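Type III restriction-modification enzyme EcoP15I Res subunit (PDB 4ZCF) cleaves DNA 25-27 base pairs downstream of one of two inversely oriented 5'-CAGCAG-3' sites, working together with the Mod subunit. Local coordinates at residues Leu41-Leu46 against Ile107-Ile112; His168-Ala173 against Asp214-Val219. All blocks are in the same frame, centred on the assembly; numbering follows the deposited sequence.

Interaction 1 (Leu41-Leu46 against Ile107-Ile112); sequences LANPEL and INKFII
Asn-43, in the loop ahead of strand 45-47, lays its side-chain amide against the start of strand 109-113. The oxygen OD1 receives the backbone N-H of Asn-108 (OD1 to Asn-108 N 3.1 Å), the donor lying well off the carbonyl plane, and a weak second bond from Lys-109 N. From the other branch, ND2 donates to the backbone oxygen of Lys-109 (ND2 to O 3.0 Å), arriving in the plane of that carbonyl on a lone pair; ND2 also donates to Lys-220 O. The Asn-43 and Ile-107 side chains cross at about a right angle, CG2 of Ile-107 lying 3.4 Å from ND2 of Asn-43. With CG1 beside the backbone N (chi1 -52°), the other branch of Ile-107 runs back toward the loop, where CD1 touches Pro-44 CD and Leu-46 CB, each at 4.2 Å. Lys-109 reaches back to Leu-41 with a chain extended beyond CG, and NZ meets Leu-41 O at 2.7 Å, again in the carbonyl plane on a lone pair; Ala-173 O and Phe-170 O also accept from this ammonium. Replacing this asparagine, Asn-43, by an alanine removes the amide, which would probably deprive Asn-108 N, Lys-109 O and Lys-220 O of their partner. Side-chain-to-backbone bonds thus join the loop to a parallel strand of the helicase-like domain, and main-chain oxygens probably offset part of the cost of burying the lysine charge.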
loop_
_atom_site.group_PDB
_atom_site.type_symbol
_atom_site.label_atom_id
_atom_site.label_comp_id
_atom_site.label_asym_id
_atom_site.label_seq_id
_atom_site.Cartn_x
_atom_site.Cartn_y
_atom_site.Cartn_z
ATOM N N LEU C 41 -17.335 9.967 13.610
ATOM C CA LEU C 41 -16.376 10.485 12.630
ATOM C C LEU C 41 -16.225 12.010 12.667
ATOM O O LEU C 41 -15.158 12.525 12.326
ATOM C CB LEU C 41 -16.755 10.035 11.193
ATOM C CG LEU C 41 -17.181 8.575 10.953
ATOM C CD1 LEU C 41 -18.383 8.524 10.110
ATOM C CD2 LEU C 41 -16.131 7.817 10.269
ATOM N N ALA C 42 -17.301 12.739 12.991
ATOM C CA ALA C 42 -17.243 14.203 12.996
ATOM C C ALA C 42 -16.955 14.788 14.370
ATOM O O ALA C 42 -17.113 14.111 15.383
ATOM C CB ALA C 42 -18.518 14.804 12.397
ATOM N N ASN C 43 -16.521 16.049 14.390
ATOM C CA ASN C 43 -16.227 16.789 15.609
ATOM C C ASN C 43 -17.510 17.286 16.269
ATOM O O ASN C 43 -18.451 17.632 15.550
ATOM C CB ASN C 43 -15.431 18.048 15.258
ATOM C CG ASN C 43 -13.949 18.019 15.440
ATOM O OD1 ASN C 43 -13.336 17.084 15.978
ATOM N ND2 ASN C 43 -13.349 19.089 14.997
ATOM N N PRO C 44 -17.518 17.495 17.615
ATOM C CA PRO C 44 -18.679 18.153 18.244
ATOM C C PRO C 44 -18.732 19.620 17.788
ATOM O O PRO C 44 -17.682 20.232 17.543
ATOM C CB PRO C 44 -18.357 18.080 19.748
ATOM C CG PRO C 44 -17.233 17.091 19.874
ATOM C CD PRO C 44 -16.462 17.219 18.614
ATOM N N GLU C 45 -19.939 20.178 17.634
ATOM C CA GLU C 45 -20.078 21.579 17.240
ATOM C C GLU C 45 -19.901 22.436 18.499
ATOM O O GLU C 45 -20.720 22.356 19.409
ATOM C CB GLU C 45 -21.440 21.821 16.592
ATOM N N LEU C 46 -18.787 23.186 18.585
ATOM C CA LEU C 46 -18.485 24.057 19.727
ATOM C C LEU C 46 -19.146 25.425 19.525
ATOM O O LEU C 46 -18.584 26.316 18.869
ATOM C CB LEU C 46 -16.965 24.170 19.973
ATOM C CG LEU C 46 -16.539 24.776 21.310
ATOM C CD1 LEU C 46 -16.961 23.886 22.482
ATOM C CD2 LEU C 46 -15.041 25.028 21.337
ATOM N N ILE C 107 -12.615 18.038 21.019
ATOM C CA ILE C 107 -12.382 18.290 19.604
ATOM C C ILE C 107 -11.227 17.309 19.283
ATOM O O ILE C 107 -10.203 17.326 19.969
ATOM C CB ILE C 107 -12.035 19.786 19.309
ATOM C CG1 ILE C 107 -13.076 20.778 19.908
ATOM C CG2 ILE C 107 -11.787 20.037 17.808
ATOM C CD1 ILE C 107 -14.496 20.822 19.241
ATOM N N ASN C 108 -11.445 16.384 18.330
ATOM C CA ASN C 108 -10.440 15.361 18.032
ATOM C C ASN C 108 -9.930 15.339 16.581
ATOM O O ASN C 108 -9.123 14.474 16.227
ATOM C CB ASN C 108 -10.941 13.974 18.491
ATOM C CG ASN C 108 -12.098 13.427 17.697
ATOM O OD1 ASN C 108 -13.132 14.084 17.513
ATOM N ND2 ASN C 108 -11.965 12.181 17.253
ATOM N N LYS C 109 -10.416 16.273 15.751
ATOM C CA LYS C 109 -10.054 16.373 14.344
ATOM C C LYS C 109 -9.685 17.801 13.966
ATOM O O LYS C 109 -10.490 18.723 14.112
ATOM C CB LYS C 109 -11.136 15.751 13.445
ATOM C CG LYS C 109 -11.028 14.228 13.425
ATOM C CD LYS C 109 -11.891 13.563 12.403
ATOM C CE LYS C 109 -11.929 12.087 12.707
ATOM N NZ LYS C 109 -12.794 11.348 11.735
ATOM N N PHE C 110 -8.419 17.982 13.556
ATOM C CA PHE C 110 -7.822 19.278 13.230
ATOM C C PHE C 110 -7.069 19.216 11.899
ATOM O O PHE C 110 -6.428 18.209 11.598
ATOM C CB PHE C 110 -6.827 19.701 14.345
ATOM C CG PHE C 110 -7.343 19.652 15.767
ATOM C CD1 PHE C 110 -7.322 18.465 16.494
ATOM C CD2 PHE C 110 -7.789 20.801 16.401
ATOM C CE1 PHE C 110 -7.822 18.416 17.805
ATOM C CE2 PHE C 110 -8.269 20.757 17.718
ATOM C CZ PHE C 110 -8.280 19.566 18.411
ATOM N N ILE C 111 -7.121 20.310 11.130
ATOM C CA ILE C 111 -6.383 20.450 9.874
ATOM C C ILE C 111 -5.259 21.493 10.105
ATOM O O ILE C 111 -5.561 22.630 10.488
ATOM C CB ILE C 111 -7.278 20.763 8.623
ATOM C CG1 ILE C 111 -8.458 19.759 8.507
ATOM C CG2 ILE C 111 -6.424 20.756 7.341
ATOM C CD1 ILE C 111 -9.541 20.038 7.351
ATOM N N ILE C 112 -3.978 21.081 9.936
ATOM C CA ILE C 112 -2.819 21.974 10.050
ATOM C C ILE C 112 -2.486 22.387 8.627
ATOM O O ILE C 112 -2.019 21.542 7.843
ATOM C CB ILE C 112 -1.558 21.344 10.731
ATOM C CG1 ILE C 112 -1.820 20.960 12.190
ATOM C CG2 ILE C 112 -0.343 22.293 10.625
ATOM C CD1 ILE C 112 -0.745 20.042 12.764
#

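Interaction 2 (His168-Ala173 against Asp214-Val219); sequences HDFVEA and DALRAV
The last turn of helix 165-172 packs against segment 214-219, which carries the C-terminal part of helix 212-217, the backbones coming nearest at Val-171 and Leu-216, whose CA atoms are 6.5 Å apart. Val-171 has the largest share of the buried surface. With CG1 anti to the backbone N (chi1 163°), its CG2 branch is directed at the second helix, where it lies 3.9 Å from Ala-215 CB and rests against the Ala-215 carbonyl; CG1 also meets that methyl, so the small alanine side chain faces both valine branches. Phe-170 lies beside this valine, and its ring is carried across by CG standing anti to the backbone N (chi1 173°). One methyl of Leu-216, CD2, touches ring atom CD2 of Phe-170 at 3.7 Å, the two side chains crossing at about a right angle. Val-219 then spans both residues: its CG1 approaches Phe-170 CE2 at 4.0 Å, while CG2 sits 4.1 Å from Val-171 CA. Phe-170 and Leu-216 also pack on Ile-111 and Leu-184 of the parallel sheet, placing the helix pair over its strands. Away from the interface, Asp-214 and Arg-217 form a salt bridge about one turn apart. No hydrogen bond spans the two segments; they are held by buried apolar packing, which depends on the fit of branched side chains and a ring rather than on directional bonds.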
loop_
_atom_site.group_PDB
_atom_site.type_symbol
_atom_site.label_atom_id
_atom_site.label_comp_id
_atom_site.label_asym_id
_atom_site.label_seq_id
_atom_site.Cartn_x
_atom_site.Cartn_y
_atom_site.Cartn_z
ATOM N N HIS C 168 -9.031 10.201 3.066
ATOM C CA HIS C 168 -9.868 9.027 3.340
ATOM C C HIS C 168 -9.704 8.618 4.818
ATOM O O HIS C 168 -10.678 8.653 5.555
ATOM C CB HIS C 168 -9.514 7.847 2.402
ATOM C CG HIS C 168 -10.083 6.536 2.869
ATOM N ND1 HIS C 168 -9.295 5.599 3.519
ATOM C CD2 HIS C 168 -11.364 6.098 2.868
ATOM C CE1 HIS C 168 -10.114 4.614 3.857
ATOM N NE2 HIS C 168 -11.368 4.870 3.485
ATOM N N ASP C 169 -8.461 8.318 5.251
ATOM C CA ASP C 169 -8.103 7.912 6.618
ATOM C C ASP C 169 -8.460 8.916 7.709
ATOM O O ASP C 169 -8.842 8.496 8.793
ATOM C CB ASP C 169 -6.603 7.608 6.711
ATOM C CG ASP C 169 -6.084 6.497 5.812
ATOM O OD1 ASP C 169 -6.916 5.739 5.252
ATOM O OD2 ASP C 169 -4.851 6.371 5.686
ATOM N N PHE C 170 -8.281 10.227 7.453
ATOM C CA PHE C 170 -8.570 11.267 8.431
ATOM C C PHE C 170 -10.082 11.370 8.631
ATOM O O PHE C 170 -10.545 11.368 9.766
ATOM C CB PHE C 170 -7.935 12.627 8.016
ATOM C CG PHE C 170 -8.309 13.834 8.866
ATOM C CD1 PHE C 170 -7.659 14.089 10.066
ATOM C CD2 PHE C 170 -9.289 14.731 8.440
ATOM C CE1 PHE C 170 -7.985 15.213 10.832
ATOM C CE2 PHE C 170 -9.606 15.864 9.199
ATOM C CZ PHE C 170 -8.966 16.086 10.400
ATOM N N VAL C 171 -10.836 11.457 7.527
ATOM C CA VAL C 171 -12.295 11.540 7.524
ATOM C C VAL C 171 -12.903 10.262 8.182
ATOM O O VAL C 171 -13.708 10.378 9.110
ATOM C CB VAL C 171 -12.813 11.814 6.076
ATOM C CG1 VAL C 171 -14.299 11.497 5.931
ATOM C CG2 VAL C 171 -12.529 13.252 5.656
ATOM N N GLU C 172 -12.446 9.068 7.741
ATOM C CA GLU C 172 -12.886 7.749 8.200
ATOM C C GLU C 172 -12.497 7.296 9.628
ATOM O O GLU C 172 -13.114 6.356 10.147
ATOM C CB GLU C 172 -12.534 6.668 7.160
ATOM C CG GLU C 172 -13.360 6.730 5.881
ATOM C CD GLU C 172 -14.874 6.712 6.018
ATOM O OE1 GLU C 172 -15.396 6.057 6.950
ATOM O OE2 GLU C 172 -15.539 7.351 5.175
ATOM N N ALA C 173 -11.472 7.935 10.240
ATOM C CA ALA C 173 -10.952 7.647 11.586
ATOM C C ALA C 173 -11.997 7.840 12.685
ATOM O O ALA C 173 -12.680 8.860 12.727
ATOM C CB ALA C 173 -9.731 8.504 11.868
ATOM N N ASP C 214 -15.911 18.254 0.505
ATOM C CA ASP C 214 -17.224 17.998 1.140
ATOM C C ASP C 214 -17.074 17.025 2.320
ATOM O O ASP C 214 -17.786 17.152 3.327
ATOM C CB ASP C 214 -18.230 17.423 0.129
ATOM C CG ASP C 214 -18.630 18.346 -1.003
ATOM O OD1 ASP C 214 -18.565 19.577 -0.818
ATOM O OD2 ASP C 214 -19.066 17.835 -2.056
ATOM N N ALA C 215 -16.140 16.060 2.193
ATOM C CA ALA C 215 -15.866 15.095 3.245
ATOM C C ALA C 215 -15.182 15.785 4.437
ATOM O O ALA C 215 -15.547 15.492 5.580
ATOM C CB ALA C 215 -15.006 13.975 2.715
ATOM N N LEU C 216 -14.229 16.726 4.174
ATOM C CA LEU C 216 -13.506 17.468 5.214
ATOM C C LEU C 216 -14.384 18.511 5.878
ATOM O O LEU C 216 -14.308 18.686 7.098
ATOM C CB LEU C 216 -12.210 18.090 4.692
ATOM C CG LEU C 216 -11.088 17.116 4.285
ATOM C CD1 LEU C 216 -10.226 17.700 3.225
ATOM C CD2 LEU C 216 -10.245 16.718 5.456
ATOM N N ARG C 217 -15.252 19.177 5.091
ATOM C CA ARG C 217 -16.200 20.159 5.612
ATOM C C ARG C 217 -17.139 19.504 6.655
ATOM O O ARG C 217 -17.317 20.060 7.739
ATOM C CB ARG C 217 -16.981 20.814 4.472
ATOM C CG ARG C 217 -17.983 21.860 4.961
ATOM C CD ARG C 217 -19.020 22.228 3.930
ATOM N NE ARG C 217 -18.426 22.824 2.729
ATOM C CZ ARG C 217 -18.497 22.292 1.513
ATOM N NH1 ARG C 217 -19.137 21.147 1.319
ATOM N NH2 ARG C 217 -17.940 22.907 0.481
ATOM N N ALA C 218 -17.674 18.298 6.343
ATOM C CA ALA C 218 -18.585 17.498 7.179
ATOM C C ALA C 218 -17.994 17.016 8.515
ATOM O O ALA C 218 -18.748 16.672 9.439
ATOM C CB ALA C 218 -19.103 16.312 6.388
ATOM N N VAL C 219 -16.653 16.960 8.604
ATOM C CA VAL C 219 -15.911 16.552 9.799
ATOM C C VAL C 219 -15.982 17.680 10.881
ATOM O O VAL C 219 -15.724 17.420 12.065
ATOM C CB VAL C 219 -14.471 16.133 9.370
ATOM C CG1 VAL C 219 -13.391 16.580 10.347
ATOM C CG2 VAL C 219 -14.395 14.638 9.115
#

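In the fold
From the N terminus, the chain passes through 41-46, then helix 50-64, strand 79-84 and helix 90-105 before 107-112 closes interaction 1. Only afterwards does 168-173 open interaction 2, which 214-219 closes after strand 180-186, so the two loops follow in series, neither nesting nor crossing. In space their centres lie about 10 Å apart and they touch: the backbone N of Asn-43 probably hydrogen-bonds to Val-219 O, and the Lys-109 ammonium bridges the two contacts. Together they tie the segment 41-46 and two helix ends to the parallel sheet of the P-loop NTPase-type helicase domain, away from the AMP cleft.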